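Local coordinates for uncharacterized protein YppE (Bacillus subtilis, PDB 2IM8) that is of unknown function but folds as a single, mostly helical chain of the bacterial DUF1798 family, at residues Lys97-Lys100 with Asp101-Ser105; Lys114-Ile117 with Ala118-Asp121; Gln4-Leu7 with Glu8-Gln12. All blocks are in the same frame, centred on the assembly; numbering follows the deposited sequence.

Overall arrangement
The chain folds into four helices, 3-29, 36-64, 72-91 and 96-121, and each contact lies within one unbroken stretch of helix, spanning about two turns, and closes no loop. Contact 3 comes first, near the start of helix 3-29; contacts 1 and 2 follow in series near the two ends of helix 96-121, their centres about 25 Å apart. None nests in or crosses another. Contacts 2 and 3, with centres about 12 Å apart, touch, so the first and last helices are tied together by the K114-E11 salt bridge and by I117 packing on L6 and L7. Contact 1 lies across the chain's centre from contact 3 and packs against helix 72-91.

Contact 1 of 3, residues Lys97-Lys100 with Asp101-Ser105; sequences KRFK and DITES
T103 meets F99 twice, through the backbone carbonyl and over the face of the phenyl ring. Its OG1 is anti to the carbonyl carbon (chi1 -62°), which carries the hydroxyl back along the helix to donate to F99 O at 2.8 Å. F99 O also accepts T103 N, and the two donors arrive from opposite faces of the carbonyl plane. The same OG1 stands above the F99 ring, displaced toward its rim and 3.3 Å from CE2. I102 and R98 cross at about a right angle: methyl CG2 sits over the centre of the guanidinium, 3.4 Å from CZ, where a bend at chi2 (56°) turns the arginine chain toward the following turn, across I102. These are i to i+4 pairs near the start of helix 96-121 in the four-helix chain; F99 and T103 pack on L85 of helix 72-91, and the F99 ring also stacks on Y24 of helix 3-29. On the outer side, D101 OD2 accepts from a water at 2.8 Å, and this water in turn accepts from R98 NH1, so the carboxylate and the guanidinium are joined through solvent. An alanine in place of D101 would remove the water's acceptor and is likely to leave the R98 guanidinium less firmly positioned and the charge of K97 without its nearby counterpart. K97 NZ itself stops 4.5 Å from D101 OD2, beyond a salt bridge. K100, fully extended, lies obliquely across E104, with methylene CE 3.4 Å from carboxylate atom OE2.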
ATOM      1  N   LYS A  97       9.342  12.527  -8.954  1.00 21.67           N
ATOM      2  CA  LYS A  97      10.208  12.191  -7.825  1.00 23.14           C
ATOM      3  C   LYS A  97       9.437  11.858  -6.550  1.00 21.38           C
ATOM      4  O   LYS A  97       9.717  10.863  -5.884  1.00 19.26           O
ATOM      5  CB  LYS A  97      11.174  13.343  -7.539  1.00 31.00           C
ATOM      6  CG  LYS A  97      12.065  13.109  -6.329  1.00 33.79           C
ATOM      7  CD  LYS A  97      12.799  14.381  -5.937  1.00 35.89           C
ATOM      8  CE  LYS A  97      13.544  14.214  -4.615  1.00 37.47           C
ATOM      9  NZ  LYS A  97      14.754  13.357  -4.726  1.00 36.32           N
ATOM     10  N   ARG A  98       8.487  12.715  -6.201  1.00 18.11           N
ATOM     11  CA  ARG A  98       7.673  12.514  -5.014  1.00 17.84           C
ATOM     12  C   ARG A  98       6.824  11.245  -5.155  1.00 16.65           C
ATOM     13  O   ARG A  98       6.711  10.452  -4.215  1.00 12.93           O
ATOM     14  CB  ARG A  98       6.775  13.737  -4.801  1.00 20.56           C
ATOM     15  CG  ARG A  98       5.789  13.627  -3.656  1.00 21.67           C
ATOM     16  CD  ARG A  98       6.464  13.320  -2.330  1.00 23.30           C
ATOM     17  NE  ARG A  98       5.479  13.302  -1.253  1.00 24.66           N
ATOM     18  CZ  ARG A  98       5.670  12.719  -0.075  1.00 24.85           C
ATOM     19  NH1 ARG A  98       6.816  12.098   0.185  1.00 27.52           N
ATOM     20  NH2 ARG A  98       4.716  12.749   0.840  1.00 28.48           N
ATOM     21  N   PHE A  99       6.227  11.047  -6.323  1.00 16.57           N
ATOM     22  CA  PHE A  99       5.406   9.860  -6.523  1.00 16.80           C
ATOM     23  C   PHE A  99       6.266   8.611  -6.343  1.00 15.36           C
ATOM     24  O   PHE A  99       5.830   7.619  -5.735  1.00 15.17           O
ATOM     25  CB  PHE A  99       4.787   9.845  -7.920  1.00 15.98           C
ATOM     26  CG  PHE A  99       3.825   8.711  -8.128  1.00 14.88           C
ATOM     27  CD1 PHE A  99       2.501   8.819  -7.711  1.00 15.96           C
ATOM     28  CD2 PHE A  99       4.262   7.499  -8.657  1.00 13.52           C
ATOM     29  CE1 PHE A  99       1.624   7.726  -7.812  1.00 12.96           C
ATOM     30  CE2 PHE A  99       3.398   6.411  -8.763  1.00 13.03           C
ATOM     31  CZ  PHE A  99       2.080   6.525  -8.339  1.00 13.41           C
ATOM     32  N   LYS A 100       7.485   8.657  -6.876  1.00 11.96           N
ATOM     33  CA  LYS A 100       8.395   7.526  -6.761  1.00 12.11           C
ATOM     34  C   LYS A 100       8.747   7.285  -5.296  1.00 10.63           C
ATOM     35  O   LYS A 100       8.733   6.151  -4.846  1.00 11.76           O
ATOM     36  CB  LYS A 100       9.683   7.758  -7.570  1.00 14.30           C
ATOM     37  CG  LYS A 100      10.662   6.580  -7.494  1.00 14.20           C
ATOM     38  CD  LYS A 100      11.888   6.760  -8.387  1.00 20.49           C
ATOM     39  CE  LYS A 100      12.840   5.569  -8.277  1.00 24.01           C
ATOM     40  NZ  LYS A 100      14.009   5.670  -9.198  1.00 23.59           N
ATOM     41  N   ASP A 101       9.061   8.354  -4.561  1.00 12.17           N
ATOM     42  CA  ASP A 101       9.410   8.234  -3.146  1.00 13.30           C
ATOM     43  C   ASP A 101       8.346   7.540  -2.293  1.00 10.44           C
ATOM     44  O   ASP A 101       8.667   6.642  -1.526  1.00 11.16           O
ATOM     45  CB  ASP A 101       9.712   9.606  -2.532  1.00 23.94           C
ATOM     46  CG  ASP A 101      10.932  10.267  -3.149  1.00 28.45           C
ATOM     47  OD1 ASP A 101      11.848   9.534  -3.582  1.00 31.66           O
ATOM     48  OD2 ASP A 101      10.981  11.516  -3.187  1.00 33.04           O
ATOM     49  N   ILE A 102       7.086   7.945  -2.413  1.00 10.22           N
ATOM     50  CA  ILE A 102       6.045   7.311  -1.603  1.00 11.16           C
ATOM     51  C   ILE A 102       5.785   5.880  -2.056  1.00  9.16           C
ATOM     52  O   ILE A 102       5.536   4.992  -1.239  1.00  9.93           O
ATOM     53  CB  ILE A 102       4.731   8.135  -1.622  1.00 13.64           C
ATOM     54  CG1 ILE A 102       4.171   8.236  -3.042  1.00 15.04           C
ATOM     55  CG2 ILE A 102       5.004   9.539  -1.082  1.00 15.36           C
ATOM     56  CD1 ILE A 102       2.873   9.020  -3.104  1.00 14.35           C
ATOM     57  N   THR A 103       5.865   5.649  -3.362  1.00 15.10           N
ATOM     58  CA  THR A 103       5.649   4.314  -3.907  1.00 13.73           C
ATOM     59  C   THR A 103       6.752   3.384  -3.390  1.00 13.41           C
ATOM     60  O   THR A 103       6.475   2.270  -2.916  1.00 13.61           O
ATOM     61  CB  THR A 103       5.647   4.348  -5.455  1.00 10.10           C
ATOM     62  OG1 THR A 103       4.568   5.178  -5.903  1.00 12.45           O
ATOM     63  CG2 THR A 103       5.440   2.954  -6.029  1.00 12.50           C
ATOM     64  N   GLU A 104       7.996   3.851  -3.442  1.00  9.99           N
ATOM     65  CA  GLU A 104       9.128   3.046  -2.962  1.00 11.83           C
ATOM     66  C   GLU A 104       8.988   2.696  -1.477  1.00 10.33           C
ATOM     67  O   GLU A 104       9.296   1.582  -1.052  1.00 10.04           O
ATOM     68  CB  GLU A 104      10.442   3.803  -3.129  1.00 19.12           C
ATOM     69  CG  GLU A 104      10.904   4.040  -4.546  1.00 26.74           C
ATOM     70  CD  GLU A 104      12.261   4.716  -4.553  1.00 26.70           C
ATOM     71  OE1 GLU A 104      12.405   5.774  -3.894  1.00 32.19           O
ATOM     72  OE2 GLU A 104      13.181   4.196  -5.202  1.00 30.05           O
ATOM     73  N   SER A 105       8.552   3.677  -0.696  1.00  8.28           N
ATOM     74  CA  SER A 105       8.373   3.516   0.747  1.00 11.25           C
ATOM     75  C   SER A 105       7.289   2.482   1.067  1.00  9.69           C
ATOM     76  O   SER A 105       7.465   1.599   1.920  1.00 11.97           O
ATOM     77  CB  SER A 105       8.001   4.869   1.360  1.00  8.47           C
ATOM     78  OG  SER A 105       7.775   4.762   2.742  1.00 13.25           O
TER
HETATM   79  O   HOH W   1       9.567  12.853  -1.156  1.00 20.54           O

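Contact 2 of 3, residues Lys114-Ile117 with Ala118-Asp121; sequences KDEI and ARED. With PO4 (phosphate ion), chain C.
E116 and R119 form the central ion pair, their side chains lying side by side and pointing the same way. R119 NH2 donates to E116 OE1 at 3.1 Å with an N-H...O angle of 162°; the oxygen sits at the edge of the guanidinium, in its plane, and is approached on its syn side but from out of the carboxylate plane, the two flat groups being turned 67° apart. A bend at chi3 (69°) swings the guanidinium back toward the glutamate. E120 OE2 is also 3.0 Å from R119 NH2, but well out of the guanidinium plane, so that bridge rests on charge alone. Both carboxylates reach this nitrogen, with E116 OE1 and E120 OE2 2.6 Å apart, a closeness that may raise the proton affinity of one of them. E116 is gripped further by the loop ahead of helix 72-91, its OE1 accepting from K68 N and its OE2 from Y69 N. R119 NE, by contrast, is buried without a partner.

A second polar site lies at K114, whose extended chain brings NZ to O4 of a phosphate at 3.0 Å, an ion probably left from crystallisation; NZ also forms a salt bridge with E11 of helix 3-29.

Among apolar groups, I117 faces inward onto L6 and L61. Backbone bonds such as A118 N to K114 O, 3.0 Å, keep the turn regular. With R119 and E120 following E116 by three and four residues, the trio makes an i to i+3 and i to i+4 salt-bridge network, joining the last turns of helix 96-121 to the loop before helix 72-91 through E116.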
ATOM      1  N   LYS A 114       5.761  -9.020   4.116  1.00 17.78           N
ATOM      2  CA  LYS A 114       5.660 -10.274   3.378  1.00 19.14           C
ATOM      3  C   LYS A 114       6.812 -11.199   3.772  1.00 20.53           C
ATOM      4  O   LYS A 114       6.610 -12.396   4.005  1.00 19.89           O
ATOM      5  CB  LYS A 114       5.715 -10.008   1.874  1.00 28.31           C
ATOM      6  CG  LYS A 114       5.699 -11.264   1.012  1.00 32.12           C
ATOM      7  CD  LYS A 114       5.814 -10.905  -0.472  1.00 32.59           C
ATOM      8  CE  LYS A 114       5.785 -12.139  -1.364  1.00 35.31           C
ATOM      9  NZ  LYS A 114       5.853 -11.760  -2.809  1.00 35.27           N
ATOM     10  N   ASP A 115       8.020 -10.642   3.834  1.00 23.42           N
ATOM     11  CA  ASP A 115       9.190 -11.432   4.211  1.00 24.18           C
ATOM     12  C   ASP A 115       9.037 -12.006   5.624  1.00 22.46           C
ATOM     13  O   ASP A 115       9.340 -13.175   5.841  1.00 22.10           O
ATOM     14  CB  ASP A 115      10.477 -10.599   4.152  1.00 24.87           C
ATOM     15  CG  ASP A 115      10.851 -10.162   2.735  1.00 26.71           C
ATOM     16  OD1 ASP A 115      10.307 -10.708   1.751  1.00 25.22           O
ATOM     17  OD2 ASP A 115      11.717  -9.268   2.615  1.00 29.15           O
ATOM     18  N   GLU A 116       8.585 -11.190   6.578  1.00 19.65           N
ATOM     19  CA  GLU A 116       8.403 -11.653   7.959  1.00 23.32           C
ATOM     20  C   GLU A 116       7.401 -12.802   8.009  1.00 24.14           C
ATOM     21  O   GLU A 116       7.639 -13.823   8.651  1.00 24.34           O
ATOM     22  CB  GLU A 116       7.902 -10.520   8.868  1.00 27.91           C
ATOM     23  CG  GLU A 116       8.916  -9.425   9.204  1.00 33.56           C
ATOM     24  CD  GLU A 116      10.100  -9.909  10.045  1.00 36.16           C
ATOM     25  OE1 GLU A 116       9.885 -10.643  11.038  1.00 37.47           O
ATOM     26  OE2 GLU A 116      11.248  -9.538   9.720  1.00 36.28           O
ATOM     27  N   ILE A 117       6.276 -12.628   7.328  1.00 37.74           N
ATOM     28  CA  ILE A 117       5.253 -13.660   7.296  1.00 39.68           C
ATOM     29  C   ILE A 117       5.831 -14.990   6.807  1.00 41.76           C
ATOM     30  O   ILE A 117       5.734 -16.004   7.499  1.00 41.60           O
ATOM     31  CB  ILE A 117       4.087 -13.255   6.381  1.00 26.14           C
ATOM     32  CG1 ILE A 117       3.351 -12.054   6.987  1.00 27.82           C
ATOM     33  CG2 ILE A 117       3.155 -14.440   6.181  1.00 24.92           C
ATOM     34  CD1 ILE A 117       2.211 -11.526   6.136  1.00 26.99           C
ATOM     35  N   ALA A 118       6.439 -14.973   5.622  1.00 35.65           N
ATOM     36  CA  ALA A 118       7.023 -16.176   5.037  1.00 38.42           C
ATOM     37  C   ALA A 118       8.087 -16.800   5.940  1.00 41.25           C
ATOM     38  O   ALA A 118       8.163 -18.024   6.067  1.00 41.34           O
ATOM     39  CB  ALA A 118       7.622 -15.852   3.676  1.00 26.87           C
ATOM     40  N   ARG A 119       8.900 -15.958   6.570  1.00 44.45           N
ATOM     41  CA  ARG A 119       9.961 -16.430   7.453  1.00 46.12           C
ATOM     42  C   ARG A 119       9.408 -17.143   8.692  1.00 47.10           C
ATOM     43  O   ARG A 119       9.871 -18.226   9.062  1.00 46.23           O
ATOM     44  CB  ARG A 119      10.831 -15.248   7.887  1.00 40.79           C
ATOM     45  CG  ARG A 119      12.068 -15.629   8.679  1.00 42.58           C
ATOM     46  CD  ARG A 119      12.866 -14.392   9.068  1.00 44.19           C
ATOM     47  NE  ARG A 119      12.177 -13.575  10.060  1.00 46.05           N
ATOM     48  CZ  ARG A 119      11.905 -13.976  11.300  1.00 47.23           C
ATOM     49  NH1 ARG A 119      12.266 -15.189  11.698  1.00 48.84           N
ATOM     50  NH2 ARG A 119      11.280 -13.165  12.146  1.00 46.14           N
ATOM     51  N   GLU A 120       8.414 -16.531   9.326  1.00 34.63           N
ATOM     52  CA  GLU A 120       7.806 -17.088  10.531  1.00 35.38           C
ATOM     53  C   GLU A 120       6.772 -18.170  10.253  1.00 34.72           C
ATOM     54  O   GLU A 120       6.513 -19.021  11.106  1.00 35.05           O
ATOM     55  CB  GLU A 120       7.175 -15.960  11.348  1.00 38.15           C
ATOM     56  CG  GLU A 120       8.211 -15.035  11.961  1.00 38.73           C
ATOM     57  CD  GLU A 120       7.759 -13.596  12.018  1.00 38.91           C
ATOM     58  OE1 GLU A 120       6.762 -13.311  12.715  1.00 38.36           O
ATOM     59  OE2 GLU A 120       8.406 -12.753  11.358  1.00 38.64           O
ATOM     60  N   ASP A 121       6.190 -18.144   9.061  1.00 43.36           N
ATOM     61  CA  ASP A 121       5.181 -19.130   8.691  1.00 43.71           C
ATOM     62  C   ASP A 121       5.854 -20.439   8.293  1.00 44.61           C
ATOM     63  O   ASP A 121       5.205 -21.482   8.212  1.00 45.08           O
ATOM     64  CB  ASP A 121       4.313 -18.595   7.550  1.00 35.08           C
ATOM     65  CG  ASP A 121       3.122 -19.487   7.246  1.00 35.03           C
ATOM     66  OD1 ASP A 121       2.458 -19.959   8.197  1.00 32.30           O
ATOM     67  OD2 ASP A 121       2.843 -19.702   6.050  1.00 32.50           O
TER
HETATM   68  P   PO4 C 201       9.664 -12.882  -2.025  1.00 61.93           P
HETATM   69  O1  PO4 C 201       8.924 -14.103  -2.445  1.00 60.04           O
HETATM   70  O2  PO4 C 201      10.928 -12.772  -2.811  1.00 59.07           O
HETATM   71  O3  PO4 C 201       9.985 -12.970  -0.576  1.00 59.77           O
HETATM   72  O4  PO4 C 201       8.823 -11.683  -2.269  1.00 59.41           O

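Contact 3 of 3, residues Gln4-Leu7 with Glu8-Gln12; sequences QTLL and EMTEQ
Near the beginning of helix 3-29, in the four-helix chain, a threonine hydroxyl folds back onto the carbonyl one turn earlier, a common arrangement for threonine within a helix. T10 OG1 donates to L6 O at 2.8 Å, from above the carbonyl plane and 48° out of it. The amide of the same threonine also reaches L6 O, at 2.7 Å and in the carbonyl plane, so one oxygen takes two hydrogen bonds from different directions. The hydroxyl owes this reach to its first torsion, since chi1 of -60° turns OG1 back toward the preceding turn. It is bonded in addition to W54 NE1 of helix 36-64, which ties the buried T10 to the neighbouring helix; L6 packs on the same tryptophan.

On the next face round the helix, T5 and the selenomethionine M9 lie side by side and point the same way. M9 runs extended beyond CG, with CG 3.3 Å from T5 O, and its side chain also touches L50 and R53 of helix 36-64. E11, bent at chi2 (-83°), rests its CG 3.5 Å from L7 O, while its OE2 is the partner of K114. At the far end of the M9 chain, terminal methyl CE stands 4.0 Å from T5 CG2.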
ATOM      1  N   GLN A   4      -2.395 -15.761   6.740  1.00 23.38           N
ATOM      2  CA  GLN A   4      -2.834 -15.926   5.357  1.00 22.10           C
ATOM      3  C   GLN A   4      -3.622 -14.714   4.852  1.00 20.71           C
ATOM      4  O   GLN A   4      -3.478 -14.297   3.698  1.00 17.70           O
ATOM      5  CB  GLN A   4      -3.702 -17.187   5.246  1.00 31.70           C
ATOM      6  CG  GLN A   4      -2.945 -18.501   5.453  1.00 33.91           C
ATOM      7  CD  GLN A   4      -2.176 -18.569   6.771  1.00 35.10           C
ATOM      8  OE1 GLN A   4      -2.764 -18.580   7.850  1.00 35.06           O
ATOM      9  NE2 GLN A   4      -0.849 -18.626   6.679  1.00 37.88           N
ATOM     10  N   THR A   5      -4.466 -14.164   5.720  1.00 21.91           N
ATOM     11  CA  THR A   5      -5.279 -12.998   5.375  1.00 21.73           C
ATOM     12  C   THR A   5      -4.388 -11.770   5.201  1.00 21.36           C
ATOM     13  O   THR A   5      -4.552 -10.984   4.258  1.00 20.05           O
ATOM     14  CB  THR A   5      -6.302 -12.707   6.487  1.00 20.76           C
ATOM     15  OG1 THR A   5      -7.090 -13.879   6.720  1.00 23.43           O
ATOM     16  CG2 THR A   5      -7.203 -11.557   6.104  1.00 21.74           C
ATOM     17  N   LEU A   6      -3.445 -11.609   6.121  1.00 17.42           N
ATOM     18  CA  LEU A   6      -2.529 -10.477   6.077  1.00 17.95           C
ATOM     19  C   LEU A   6      -1.750 -10.525   4.771  1.00 16.44           C
ATOM     20  O   LEU A   6      -1.633  -9.529   4.064  1.00 16.26           O
ATOM     21  CB  LEU A   6      -1.551 -10.543   7.250  1.00 31.44           C
ATOM     22  CG  LEU A   6      -1.411  -9.341   8.186  1.00 36.26           C
ATOM     23  CD1 LEU A   6      -0.264  -9.615   9.163  1.00 34.75           C
ATOM     24  CD2 LEU A   6      -1.144  -8.057   7.396  1.00 33.16           C
ATOM     25  N   LEU A   7      -1.211 -11.701   4.471  1.00 16.71           N
ATOM     26  CA  LEU A   7      -0.427 -11.919   3.264  1.00 16.18           C
ATOM     27  C   LEU A   7      -1.223 -11.555   2.003  1.00 15.11           C
ATOM     28  O   LEU A   7      -0.711 -10.878   1.103  1.00 13.57           O
ATOM     29  CB  LEU A   7       0.021 -13.384   3.205  1.00 18.54           C
ATOM     30  CG  LEU A   7       0.878 -13.773   2.001  1.00 21.47           C
ATOM     31  CD1 LEU A   7       2.245 -13.106   2.117  1.00 24.41           C
ATOM     32  CD2 LEU A   7       1.022 -15.297   1.941  1.00 23.24           C
ATOM     33  N   GLU A   8      -2.474 -12.002   1.930  1.00 17.04           N
ATOM     34  CA  GLU A   8      -3.300 -11.687   0.768  1.00 17.85           C
ATOM     35  C   GLU A   8      -3.488 -10.183   0.680  1.00 16.61           C
ATOM     36  O   GLU A   8      -3.373  -9.600  -0.396  1.00 17.02           O
ATOM     37  CB  GLU A   8      -4.669 -12.362   0.867  1.00 35.79           C
ATOM     38  CG  GLU A   8      -4.614 -13.873   0.905  1.00 42.99           C
ATOM     39  CD  GLU A   8      -5.993 -14.500   0.851  1.00 46.92           C
ATOM     40  OE1 GLU A   8      -6.830 -14.165   1.716  1.00 49.27           O
ATOM     41  OE2 GLU A   8      -6.238 -15.323  -0.062  1.00 50.01           O
HETATM   42  N   MSE A   9      -3.779  -9.555   1.817  1.00 14.46           N
HETATM   43  CA  MSE A   9      -3.973  -8.110   1.832  1.00 15.68           C
HETATM   44  C   MSE A   9      -2.684  -7.405   1.427  1.00 14.60           C
HETATM   45  O   MSE A   9      -2.713  -6.370   0.772  1.00 12.35           O
HETATM   46  CB  MSE A   9      -4.414  -7.646   3.219  1.00 21.73           C
HETATM   47  CG  MSE A   9      -5.828  -8.053   3.569  1.00 25.85           C
HETATM   48 SE   MSE A   9      -6.318  -7.320   5.272  1.00 36.20          SE
HETATM   49  CE  MSE A   9      -8.198  -7.789   5.262  1.00 33.03           C
ATOM     50  N   THR A  10      -1.553  -7.972   1.827  1.00 11.17           N
ATOM     51  CA  THR A  10      -0.261  -7.395   1.479  1.00 12.20           C
ATOM     52  C   THR A  10      -0.057  -7.443  -0.041  1.00 12.23           C
ATOM     53  O   THR A  10       0.363  -6.459  -0.650  1.00 11.63           O
ATOM     54  CB  THR A  10       0.883  -8.168   2.154  1.00 11.16           C
ATOM     55  OG1 THR A  10       0.722  -8.106   3.573  1.00 11.32           O
ATOM     56  CG2 THR A  10       2.242  -7.568   1.770  1.00 14.99           C
ATOM     57  N   GLU A  11      -0.349  -8.590  -0.652  1.00 13.75           N
ATOM     58  CA  GLU A  11      -0.167  -8.731  -2.091  1.00 13.96           C
ATOM     59  C   GLU A  11      -1.151  -7.859  -2.857  1.00 13.91           C
ATOM     60  O   GLU A  11      -0.831  -7.356  -3.933  1.00 12.64           O
ATOM     61  CB  GLU A  11      -0.300 -10.200  -2.512  1.00 20.04           C
ATOM     62  CG  GLU A  11       0.880 -11.077  -2.063  1.00 21.29           C
ATOM     63  CD  GLU A  11       2.097 -11.031  -3.002  1.00 25.69           C
ATOM     64  OE1 GLU A  11       2.341  -9.995  -3.660  1.00 24.44           O
ATOM     65  OE2 GLU A  11       2.829 -12.047  -3.071  1.00 28.34           O
ATOM     66  N   GLN A  12      -2.340  -7.672  -2.289  1.00 11.25           N
ATOM     67  CA  GLN A  12      -3.369  -6.836  -2.904  1.00 11.78           C
ATOM     68  C   GLN A  12      -2.870  -5.389  -2.945  1.00  8.81           C
ATOM     69  O   GLN A  12      -2.978  -4.719  -3.967  1.00 11.12           O
ATOM     70  CB  GLN A  12      -4.667  -6.913  -2.087  1.00 16.71           C
ATOM     71  CG  GLN A  12      -5.928  -6.609  -2.873  1.00 23.99           C
ATOM     72  CD  GLN A  12      -7.196  -6.843  -2.069  1.00 25.72           C
ATOM     73  OE1 GLN A  12      -7.353  -7.877  -1.404  1.00 28.81           O
ATOM     74  NE2 GLN A  12      -8.117  -5.891  -2.139  1.00 27.90           N
TER